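Long-range contacts in diaminopimelate decarboxylase (Phaeodactylum tricornutum, PDB 7JPJ), which probably catalyses the pyridoxal 5'-phosphate-dependent decarboxylation of diaminopimelate, the step that yields lysine: residues Gly52-Tyr57 and Asn75-Ala80; Ser206-Glu211 and Val248-Gln253; Phe223-Pro228 and Glu268-Glu273; Thr332-Ser337 and Ile386-Gly391. One frame throughout, in Å; residues are numbered along the deposited sequence.

In the fold
Contacts 1, 2 and 3 belong to the pyridoxal-binding barrel, while contact 4 lies in the beta-rich part of the chain, its centre about 52 Å from that of contact 3. Contacts 1 and 4 are buried strand pairings held by backbone hydrogen bonds, parallel in the barrel wall and antiparallel in the second sheet. Contacts 2 and 3 sit at opposite ends of helices 210-222 and 252-270, contact 2 joining the loops that lead into them and contact 3 the chain where they run out. There side chains do the bonding: paired hydroxyls at the surface in contact 2, an arginine and a salt bridge in partly buried contact 3.

Contact 1. Residues Gly52-Tyr57 and Asn75-Ala80; sequences GLTVRY and NIHVDA
Y57 and H77 meet through the backbone in the dense half of this contact: Y57 N donates to H77 O at 2.7 Å, an almost straight bond of 175°. On one side of it H77 N reaches V55 O, and on the other D79 N gives Y57 O a bond of 2.8 Å. Beside these bonds, on the side facing helix 65-73, I76 packs by its CG2 branch, which lies 3.9 Å from V55 CG1 and also approaches the CB of Y57. CG2 is anti to the backbone N of I76, which turns the methyl to the first strand, and F71 of helix 65-73 helps to enclose the same side chain. The two strands and that helix form a right-handed beta-alpha-beta unit of the TIM-type barrel, with the strand directions 50° apart. Near the far end of the pairing, the side chain of D79 comes within about 5 Å of that of K60, the predicted attachment site of the cofactor, which is not attached here. The looser, partly exposed side belongs to T54 and H77. Here T54 CG2 sits over the face of the imidazole of H77, 4.0 Å from the ring centroid, a CH-pi contact, while T54 OG1 bonds to Q275. R56 beside them is buried; its NH2 stays 3.9 Å from H77 ND1 with no bond between them, the two planes 81° apart, and its guanidinium is salt-bridged instead to E277.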
# COMPACT_ATOMS: atom_id res chain seq x y z
N GLY A 52 -19.79 -10.40 -31.79
CA GLY A 52 -18.61 -11.04 -31.24
C GLY A 52 -18.09 -10.42 -29.97
O GLY A 52 -18.10 -9.19 -29.82
N LEU A 53 -17.62 -11.25 -29.04
CA LEU A 53 -17.17 -10.81 -27.73
C LEU A 53 -15.82 -11.42 -27.40
O LEU A 53 -15.54 -12.57 -27.75
CB LEU A 53 -18.19 -11.19 -26.64
CG LEU A 53 -17.73 -11.11 -25.18
CD1 LEU A 53 -17.67 -9.67 -24.71
CD2 LEU A 53 -18.61 -11.96 -24.28
N THR A 54 -14.97 -10.64 -26.73
CA THR A 54 -13.72 -11.11 -26.15
C THR A 54 -13.63 -10.61 -24.72
O THR A 54 -13.81 -9.41 -24.48
CB THR A 54 -12.50 -10.63 -26.95
OG1 THR A 54 -12.65 -10.99 -28.32
CG2 THR A 54 -11.23 -11.27 -26.40
N VAL A 55 -13.36 -11.51 -23.79
CA VAL A 55 -13.20 -11.16 -22.38
C VAL A 55 -11.71 -11.15 -22.06
O VAL A 55 -11.02 -12.16 -22.26
CB VAL A 55 -13.96 -12.14 -21.47
CG1 VAL A 55 -13.70 -11.81 -20.01
CG2 VAL A 55 -15.44 -12.11 -21.78
N ARG A 56 -11.22 -10.02 -21.55
CA ARG A 56 -9.84 -9.88 -21.12
C ARG A 56 -9.80 -9.76 -19.60
O ARG A 56 -10.53 -8.96 -19.02
CB ARG A 56 -9.19 -8.65 -21.76
CG ARG A 56 -9.38 -8.54 -23.26
CD ARG A 56 -8.29 -7.68 -23.89
NE ARG A 56 -7.35 -8.49 -24.65
CZ ARG A 56 -7.29 -8.51 -25.98
NH1 ARG A 56 -8.11 -7.75 -26.69
NH2 ARG A 56 -6.41 -9.27 -26.60
N TYR A 57 -8.94 -10.56 -18.97
CA TYR A 57 -8.74 -10.47 -17.53
C TYR A 57 -7.72 -9.37 -17.24
O TYR A 57 -6.59 -9.42 -17.75
CB TYR A 57 -8.28 -11.80 -16.96
CG TYR A 57 -7.85 -11.74 -15.51
CD1 TYR A 57 -8.60 -11.04 -14.57
CD2 TYR A 57 -6.70 -12.39 -15.07
CE1 TYR A 57 -8.21 -10.98 -13.24
CE2 TYR A 57 -6.31 -12.34 -13.75
CZ TYR A 57 -7.07 -11.63 -12.84
OH TYR A 57 -6.67 -11.58 -11.52
N ASN A 75 -10.68 -19.72 -22.29
CA ASN A 75 -10.64 -18.84 -23.47
C ASN A 75 -10.86 -17.38 -23.11
O ASN A 75 -11.43 -16.61 -23.89
CB ASN A 75 -11.64 -19.29 -24.54
CG ASN A 75 -11.34 -20.67 -25.07
OD1 ASN A 75 -10.20 -21.12 -25.04
ND2 ASN A 75 -12.37 -21.36 -25.54
N ILE A 76 -10.40 -16.97 -21.93
CA ILE A 76 -10.40 -15.58 -21.51
C ILE A 76 -9.00 -15.02 -21.73
O ILE A 76 -8.00 -15.64 -21.32
CB ILE A 76 -10.83 -15.43 -20.04
CG1 ILE A 76 -12.32 -15.72 -19.90
CG2 ILE A 76 -10.50 -14.04 -19.52
CD1 ILE A 76 -12.85 -15.51 -18.50
N HIS A 77 -8.91 -13.86 -22.37
CA HIS A 77 -7.63 -13.27 -22.71
C HIS A 77 -7.12 -12.42 -21.54
O HIS A 77 -7.69 -12.43 -20.44
CB HIS A 77 -7.75 -12.47 -24.00
CG HIS A 77 -8.03 -13.32 -25.21
ND1 HIS A 77 -7.54 -13.01 -26.46
CD2 HIS A 77 -8.73 -14.47 -25.35
CE1 HIS A 77 -7.94 -13.93 -27.32
NE2 HIS A 77 -8.67 -14.82 -26.67
N VAL A 78 -6.03 -11.68 -21.75
CA VAL A 78 -5.36 -10.94 -20.69
C VAL A 78 -5.20 -9.49 -21.12
O VAL A 78 -4.81 -9.20 -22.26
CB VAL A 78 -3.99 -11.56 -20.36
CG1 VAL A 78 -3.05 -10.52 -19.77
CG2 VAL A 78 -4.15 -12.74 -19.42
N ASP A 79 -5.52 -8.56 -20.20
CA ASP A 79 -5.25 -7.14 -20.36
C ASP A 79 -4.14 -6.75 -19.38
O ASP A 79 -4.35 -6.79 -18.16
CB ASP A 79 -6.51 -6.31 -20.11
CG ASP A 79 -6.21 -4.89 -19.66
OD1 ASP A 79 -5.37 -4.20 -20.30
OD2 ASP A 79 -6.82 -4.45 -18.66
N ALA A 80 -2.98 -6.38 -19.91
CA ALA A 80 -1.80 -6.12 -19.11
C ALA A 80 -1.61 -4.62 -18.90
O ALA A 80 -1.88 -3.81 -19.79
CB ALA A 80 -0.56 -6.71 -19.77

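Contact 2. Residues Ser206-Glu211 and Val248-Gln253; sequences SGSDPE and VTTDLQ
S208 and T250 are joined by their hydroxyls, with OG of S208 3.1 Å from OG1 of T250 in a hydrogen bond whose direction is not fixed. Both oxygens stand anti to their own carbonyl carbons (chi1 -44° for S208 and -52° for T250), and in this setting they face each other across the contact. T250 OG1 is gripped a second time by the backbone N of K240, a residue of the D-lysine pocket. A valine in place of T250 lacks the hydroxyl and would probably leave S208 OG without its mate in this contact and K240 N without its side-chain acceptor. Van der Waals contact adds little: V248 CG1 comes to 4.0 Å from S208 OG, and S208 CB lies 3.8 Å from T250 CA. In the TIM-type barrel both segments follow beta strands, 196-201 and 232-234, and lead into the next helices, so the contact ties together neighbouring beta-alpha loops. Capping is the third kind of interaction, and here each segment works alone. D209 is the N-cap of helix 210-222, its OD1 accepting from E211 N at 3.1 Å, with the donor well above the carboxylate plane. D251 does the same for helix 252-270 through a weak bond from Q253 N to its OD1, while its other oxygen, OD2, pairs with K254.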
# COMPACT_ATOMS: atom_id res chain seq x y z
N SER A 206 -19.18 2.61 -15.15
CA SER A 206 -19.30 2.45 -13.71
C SER A 206 -20.77 2.22 -13.36
O SER A 206 -21.67 2.51 -14.16
CB SER A 206 -18.76 3.67 -12.96
OG SER A 206 -19.62 4.79 -13.12
N GLY A 207 -21.00 1.70 -12.16
CA GLY A 207 -22.35 1.46 -11.71
C GLY A 207 -23.00 0.26 -12.39
O GLY A 207 -22.38 -0.50 -13.13
N SER A 208 -24.30 0.12 -12.11
CA SER A 208 -25.10 -0.99 -12.62
C SER A 208 -26.34 -0.49 -13.35
O SER A 208 -27.35 -1.21 -13.43
CB SER A 208 -25.49 -1.94 -11.49
OG SER A 208 -24.39 -2.20 -10.64
N ASP A 209 -26.30 0.73 -13.86
CA ASP A 209 -27.42 1.28 -14.61
C ASP A 209 -27.28 0.91 -16.07
O ASP A 209 -26.28 1.31 -16.70
CB ASP A 209 -27.50 2.78 -14.46
CG ASP A 209 -28.66 3.39 -15.24
OD1 ASP A 209 -29.57 2.64 -15.65
OD2 ASP A 209 -28.65 4.62 -15.45
N PRO A 210 -28.22 0.16 -16.66
CA PRO A 210 -28.10 -0.17 -18.08
C PRO A 210 -28.09 1.05 -18.98
O PRO A 210 -27.42 1.04 -20.02
CB PRO A 210 -29.32 -1.06 -18.33
CG PRO A 210 -29.69 -1.59 -16.99
CD PRO A 210 -29.37 -0.50 -16.02
N GLU A 211 -28.82 2.11 -18.61
CA GLU A 211 -28.87 3.31 -19.44
C GLU A 211 -27.59 4.15 -19.35
O GLU A 211 -27.36 4.99 -20.23
CB GLU A 211 -30.09 4.16 -19.06
CG GLU A 211 -30.56 5.20 -20.10
CD GLU A 211 -30.75 4.68 -21.53
OE1 GLU A 211 -31.06 5.52 -22.41
OE2 GLU A 211 -30.65 3.46 -21.79
N VAL A 248 -25.24 -3.58 -4.57
CA VAL A 248 -25.73 -4.18 -5.81
C VAL A 248 -24.56 -4.58 -6.68
O VAL A 248 -23.65 -3.78 -6.94
CB VAL A 248 -26.67 -3.21 -6.56
CG1 VAL A 248 -26.92 -3.71 -7.98
CG2 VAL A 248 -27.99 -3.06 -5.81
N THR A 249 -24.57 -5.83 -7.14
CA THR A 249 -23.64 -6.32 -8.14
C THR A 249 -24.22 -6.07 -9.53
O THR A 249 -25.42 -6.26 -9.75
CB THR A 249 -23.35 -7.81 -7.94
OG1 THR A 249 -22.64 -8.00 -6.72
CG2 THR A 249 -22.54 -8.38 -9.09
N THR A 250 -23.37 -5.64 -10.46
CA THR A 250 -23.83 -5.36 -11.81
C THR A 250 -24.39 -6.61 -12.46
O THR A 250 -23.77 -7.68 -12.43
CB THR A 250 -22.68 -4.80 -12.65
OG1 THR A 250 -22.07 -3.70 -11.98
CG2 THR A 250 -23.20 -4.33 -14.01
N ASP A 251 -25.58 -6.49 -13.05
CA ASP A 251 -26.19 -7.56 -13.83
C ASP A 251 -25.71 -7.43 -15.27
O ASP A 251 -26.14 -6.53 -15.99
CB ASP A 251 -27.71 -7.51 -13.74
CG ASP A 251 -28.37 -8.82 -14.11
OD1 ASP A 251 -27.75 -9.63 -14.83
OD2 ASP A 251 -29.52 -9.05 -13.68
N LEU A 252 -24.81 -8.33 -15.68
CA LEU A 252 -24.21 -8.23 -17.01
C LEU A 252 -25.24 -8.44 -18.11
O LEU A 252 -25.07 -7.93 -19.22
CB LEU A 252 -23.07 -9.23 -17.15
CG LEU A 252 -21.89 -9.02 -16.19
CD1 LEU A 252 -20.73 -9.93 -16.56
CD2 LEU A 252 -21.46 -7.56 -16.20
N GLN A 253 -26.31 -9.19 -17.83
CA GLN A 253 -27.34 -9.38 -18.84
C GLN A 253 -28.19 -8.13 -19.02
O GLN A 253 -28.62 -7.81 -20.13
CB GLN A 253 -28.22 -10.58 -18.48
CG GLN A 253 -27.47 -11.90 -18.40
CD GLN A 253 -26.88 -12.31 -19.73
OE1 GLN A 253 -27.43 -12.02 -20.79
NE2 GLN A 253 -25.74 -13.00 -19.68

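Contact 3. Residues Phe223-Pro228 and Glu268-Glu273; sequences FCKVFP and EKEGRE
R272 holds the backbone carbonyl of C224 with both terminal nitrogens of its guanidinium, NH2 giving C224 O a bond of 2.7 Å (160°) and NH1 a weak one of 3.2 Å. The contact lies in the barrel domain where two neighbouring helices run out: residues 223-228 follow helix 210-222 on the way to strand 232-234, and R272 comes just after helix 252-270, beyond G271, whose positive phi marks the exit from helical geometry. C224 O lies at the edge of the guanidinium, in its plane, but the NH2 donor stands above the carbonyl plane. The same NH2 also bonds to V230 O, and this further acceptor helps to fix the rotation of the group. A leucine in place of R272 carries no N-H donors and would probably leave the carbonyls of C224 and V230 without these bonds, setting the turn after helix 210-222 free to shift. Farther out, K225 and E270 form a salt bridge, NZ to OE1 at 3.0 Å. Their side chains cross at about a right angle, and the ammonium meets OE1 on its syn side, 28° out of the carboxylate plane. E270 reaches it by a bend at chi2 (-66°) that folds the chain back toward the lysine. The packing is spread round the arginine. P228 covers one guanidinium face, its O lying 3.6 Å above the plane and over the centre. F266 of helix 252-270 touches the side chains of both R272 and C224, and C224 CB comes to 4.0 Å from R272 NH2.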
# COMPACT_ATOMS: atom_id res chain seq x y z
N PHE A 223 -16.00 7.39 -31.86
CA PHE A 223 -14.60 7.46 -32.24
C PHE A 223 -14.21 6.36 -33.22
O PHE A 223 -13.18 6.50 -33.89
CB PHE A 223 -13.72 7.40 -30.99
CG PHE A 223 -13.93 8.56 -30.06
CD1 PHE A 223 -13.48 9.83 -30.41
CD2 PHE A 223 -14.58 8.39 -28.86
CE1 PHE A 223 -13.68 10.90 -29.56
CE2 PHE A 223 -14.78 9.46 -28.01
CZ PHE A 223 -14.33 10.71 -28.36
N CYS A 224 -14.99 5.29 -33.32
CA CYS A 224 -14.70 4.24 -34.29
C CYS A 224 -15.03 4.65 -35.72
O CYS A 224 -14.52 4.03 -36.66
CB CYS A 224 -15.46 2.96 -33.93
SG CYS A 224 -14.99 2.24 -32.35
N LYS A 225 -15.86 5.67 -35.90
CA LYS A 225 -16.14 6.17 -37.24
C LYS A 225 -15.10 7.18 -37.72
O LYS A 225 -15.10 7.55 -38.90
CB LYS A 225 -17.54 6.79 -37.31
CG LYS A 225 -17.61 8.25 -36.88
CD LYS A 225 -19.04 8.77 -36.93
CE LYS A 225 -19.60 8.74 -38.35
NZ LYS A 225 -21.02 9.21 -38.39
N VAL A 226 -14.20 7.63 -36.83
CA VAL A 226 -13.10 8.49 -37.26
C VAL A 226 -12.07 7.68 -38.03
O VAL A 226 -11.54 8.13 -39.05
CB VAL A 226 -12.48 9.20 -36.04
CG1 VAL A 226 -11.16 9.85 -36.41
CG2 VAL A 226 -13.46 10.22 -35.47
N PHE A 227 -11.78 6.46 -37.57
CA PHE A 227 -10.85 5.57 -38.25
C PHE A 227 -11.62 4.39 -38.84
O PHE A 227 -11.99 3.46 -38.11
CB PHE A 227 -9.77 5.08 -37.28
CG PHE A 227 -9.12 6.19 -36.51
CD1 PHE A 227 -8.15 6.98 -37.11
CD2 PHE A 227 -9.49 6.45 -35.20
CE1 PHE A 227 -7.54 8.01 -36.41
CE2 PHE A 227 -8.89 7.48 -34.50
CZ PHE A 227 -7.91 8.26 -35.10
N PRO A 228 -11.89 4.39 -40.15
CA PRO A 228 -12.73 3.32 -40.73
C PRO A 228 -12.10 1.94 -40.66
O PRO A 228 -12.82 0.95 -40.85
CB PRO A 228 -12.92 3.77 -42.19
CG PRO A 228 -12.56 5.24 -42.20
CD PRO A 228 -11.51 5.40 -41.15
N GLU A 268 -26.04 -0.23 -38.23
CA GLU A 268 -27.13 0.26 -39.06
C GLU A 268 -26.83 1.65 -39.62
O GLU A 268 -27.26 1.97 -40.73
CB GLU A 268 -28.44 0.28 -38.26
CG GLU A 268 -29.30 -0.96 -38.48
CD GLU A 268 -30.01 -1.44 -37.22
OE1 GLU A 268 -30.59 -0.60 -36.49
OE2 GLU A 268 -30.01 -2.66 -36.96
N LYS A 269 -26.09 2.47 -38.88
CA LYS A 269 -25.72 3.80 -39.36
C LYS A 269 -24.39 3.82 -40.11
O LYS A 269 -24.19 4.71 -40.95
CB LYS A 269 -25.64 4.79 -38.19
CG LYS A 269 -26.96 5.47 -37.80
CD LYS A 269 -27.07 6.86 -38.42
CE LYS A 269 -28.52 7.31 -38.56
NZ LYS A 269 -28.76 8.17 -39.77
N GLU A 270 -23.49 2.87 -39.85
CA GLU A 270 -22.18 2.84 -40.48
C GLU A 270 -21.92 1.61 -41.34
O GLU A 270 -20.99 1.64 -42.15
CB GLU A 270 -21.07 2.93 -39.43
CG GLU A 270 -21.25 4.06 -38.43
CD GLU A 270 -21.14 5.43 -39.07
OE1 GLU A 270 -21.82 6.37 -38.59
OE2 GLU A 270 -20.39 5.56 -40.05
N GLY A 271 -22.70 0.55 -41.20
CA GLY A 271 -22.50 -0.65 -41.99
C GLY A 271 -21.33 -1.51 -41.58
O GLY A 271 -20.89 -2.36 -42.36
N ARG A 272 -20.81 -1.32 -40.37
CA ARG A 272 -19.66 -2.07 -39.87
C ARG A 272 -20.06 -2.82 -38.61
O ARG A 272 -20.58 -2.23 -37.66
CB ARG A 272 -18.48 -1.15 -39.59
CG ARG A 272 -17.82 -0.59 -40.85
CD ARG A 272 -17.14 0.74 -40.57
NE ARG A 272 -16.28 0.69 -39.40
CZ ARG A 272 -15.79 1.76 -38.79
NH1 ARG A 272 -16.08 2.98 -39.23
NH2 ARG A 272 -15.01 1.62 -37.72
N GLU A 273 -19.81 -4.13 -38.60
CA GLU A 273 -20.10 -4.98 -37.45
C GLU A 273 -18.82 -5.15 -36.64
O GLU A 273 -17.87 -5.80 -37.10
CB GLU A 273 -20.67 -6.32 -37.92
CG GLU A 273 -21.93 -6.18 -38.76
CD GLU A 273 -22.50 -7.52 -39.21
OE1 GLU A 273 -21.95 -8.57 -38.83
OE2 GLU A 273 -23.50 -7.51 -39.96

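Contact 4. Residues Thr332-Ser337 and Ile386-Gly391; sequences TILPGS and ILVMDG
An antiparallel two-strand ladder in the mixed sheet outside the barrel pairs T332, I333 and L334 with V388, L387 and I386. T332 and V388 make a hydrogen-bonded pair: T332 N donates to V388 O at 3.0 Å in the carbonyl plane, and V388 N answers to T332 O at 2.8 Å. L334 and I386 form the second such pair, with L334 N reaching I386 O at 2.8 Å and I386 N reaching L334 O at 2.9 Å. Between them I333 and L387 are a non-hydrogen-bonded pair, and there I333 CA passes 3.2 Å from I386 O in a CA-H...O contact. The sheet belongs to the beta domain that accompanies the barrel in fold-type III PLP-dependent decarboxylases. Strand 386-390 lies inside it, with strand 331-334 along one edge and strand 289-300 along the other, and L387 and M389 make backbone bonds to S293 and L291. The side chains divide between two faces. On one, L334 CD1 lies 4.3 Å from V388 CG2, and I386 and L334 stand CB to CB. Helix 14-24 covers this face, I386 meeting A17 and I21 while L334 rests on P14. On the other, I333 CG1 lies 4.0 Å from L387 CD1; with CG1 anti to its carbonyl carbon (chi1 -71°) the longer branch of the isoleucine faces the leucine. L378 of strand 373-379 adds to the cover over I333. Past the pairing, G336 N donates to D385 OD1, and at the other end G391 O accepts from NE of R243, a residue of the D-lysine pocket.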
# COMPACT_ATOMS: atom_id res chain seq x y z
N THR A 332 -16.37 -13.18 8.51
CA THR A 332 -16.95 -14.30 9.22
C THR A 332 -15.90 -14.90 10.14
O THR A 332 -14.74 -15.07 9.74
CB THR A 332 -17.48 -15.37 8.26
OG1 THR A 332 -18.57 -14.84 7.50
CG2 THR A 332 -17.96 -16.59 9.02
N ILE A 333 -16.30 -15.21 11.37
CA ILE A 333 -15.41 -15.81 12.36
C ILE A 333 -15.83 -17.26 12.54
O ILE A 333 -16.97 -17.55 12.91
CB ILE A 333 -15.45 -15.05 13.69
CG1 ILE A 333 -14.75 -13.70 13.52
CG2 ILE A 333 -14.79 -15.87 14.79
CD1 ILE A 333 -14.90 -12.80 14.71
N LEU A 334 -14.89 -18.18 12.29
CA LEU A 334 -15.10 -19.62 12.41
C LEU A 334 -14.29 -20.18 13.57
O LEU A 334 -13.26 -19.62 13.94
CB LEU A 334 -14.71 -20.34 11.11
CG LEU A 334 -15.51 -19.91 9.87
CD1 LEU A 334 -14.87 -20.44 8.60
CD2 LEU A 334 -16.96 -20.36 9.99
N PRO A 335 -14.73 -21.30 14.16
CA PRO A 335 -13.99 -21.86 15.30
C PRO A 335 -12.63 -22.38 14.87
O PRO A 335 -12.49 -23.08 13.86
CB PRO A 335 -14.90 -23.00 15.78
CG PRO A 335 -15.72 -23.36 14.58
CD PRO A 335 -15.95 -22.07 13.86
N GLY A 336 -11.60 -22.03 15.65
CA GLY A 336 -10.27 -22.57 15.45
C GLY A 336 -10.18 -24.07 15.61
O GLY A 336 -9.13 -24.65 15.32
N SER A 337 -11.25 -24.71 16.08
CA SER A 337 -11.28 -26.17 16.12
C SER A 337 -11.39 -26.76 14.72
O SER A 337 -10.81 -27.82 14.44
CB SER A 337 -12.45 -26.63 16.99
OG SER A 337 -13.01 -27.82 16.48
N ILE A 386 -10.60 -18.47 13.74
CA ILE A 386 -10.25 -18.03 12.40
C ILE A 386 -11.16 -16.88 12.00
O ILE A 386 -12.38 -16.95 12.16
CB ILE A 386 -10.37 -19.19 11.40
CG1 ILE A 386 -9.47 -20.35 11.82
CG2 ILE A 386 -10.05 -18.72 9.99
CD1 ILE A 386 -9.81 -21.66 11.15
N LEU A 387 -10.56 -15.80 11.49
CA LEU A 387 -11.30 -14.70 10.88
C LEU A 387 -11.10 -14.76 9.37
O LEU A 387 -9.97 -14.91 8.90
CB LEU A 387 -10.84 -13.35 11.43
CG LEU A 387 -11.72 -12.15 11.08
CD1 LEU A 387 -11.86 -11.21 12.26
CD2 LEU A 387 -11.19 -11.40 9.86
N VAL A 388 -12.19 -14.65 8.63
CA VAL A 388 -12.16 -14.77 7.17
C VAL A 388 -12.70 -13.48 6.57
O VAL A 388 -13.87 -13.13 6.79
CB VAL A 388 -12.97 -15.98 6.68
CG1 VAL A 388 -13.07 -15.96 5.16
CG2 VAL A 388 -12.33 -17.27 7.16
N MET A 389 -11.86 -12.78 5.82
CA MET A 389 -12.26 -11.58 5.10
C MET A 389 -12.52 -11.96 3.65
O MET A 389 -11.58 -12.25 2.90
CB MET A 389 -11.19 -10.49 5.20
CG MET A 389 -11.48 -9.43 6.24
SD MET A 389 -10.21 -8.14 6.32
CE MET A 389 -11.11 -6.73 5.69
N ASP A 390 -13.79 -11.97 3.25
CA ASP A 390 -14.17 -12.36 1.91
C ASP A 390 -14.08 -11.17 0.96
O ASP A 390 -13.86 -10.03 1.36
CB ASP A 390 -15.58 -12.95 1.91
CG ASP A 390 -15.61 -14.39 2.37
OD1 ASP A 390 -14.76 -15.18 1.90
OD2 ASP A 390 -16.48 -14.75 3.19
N GLY A 391 -14.26 -11.46 -0.33
CA GLY A 391 -14.11 -10.43 -1.35
C GLY A 391 -12.71 -9.87 -1.45
O GLY A 391 -12.54 -8.72 -1.88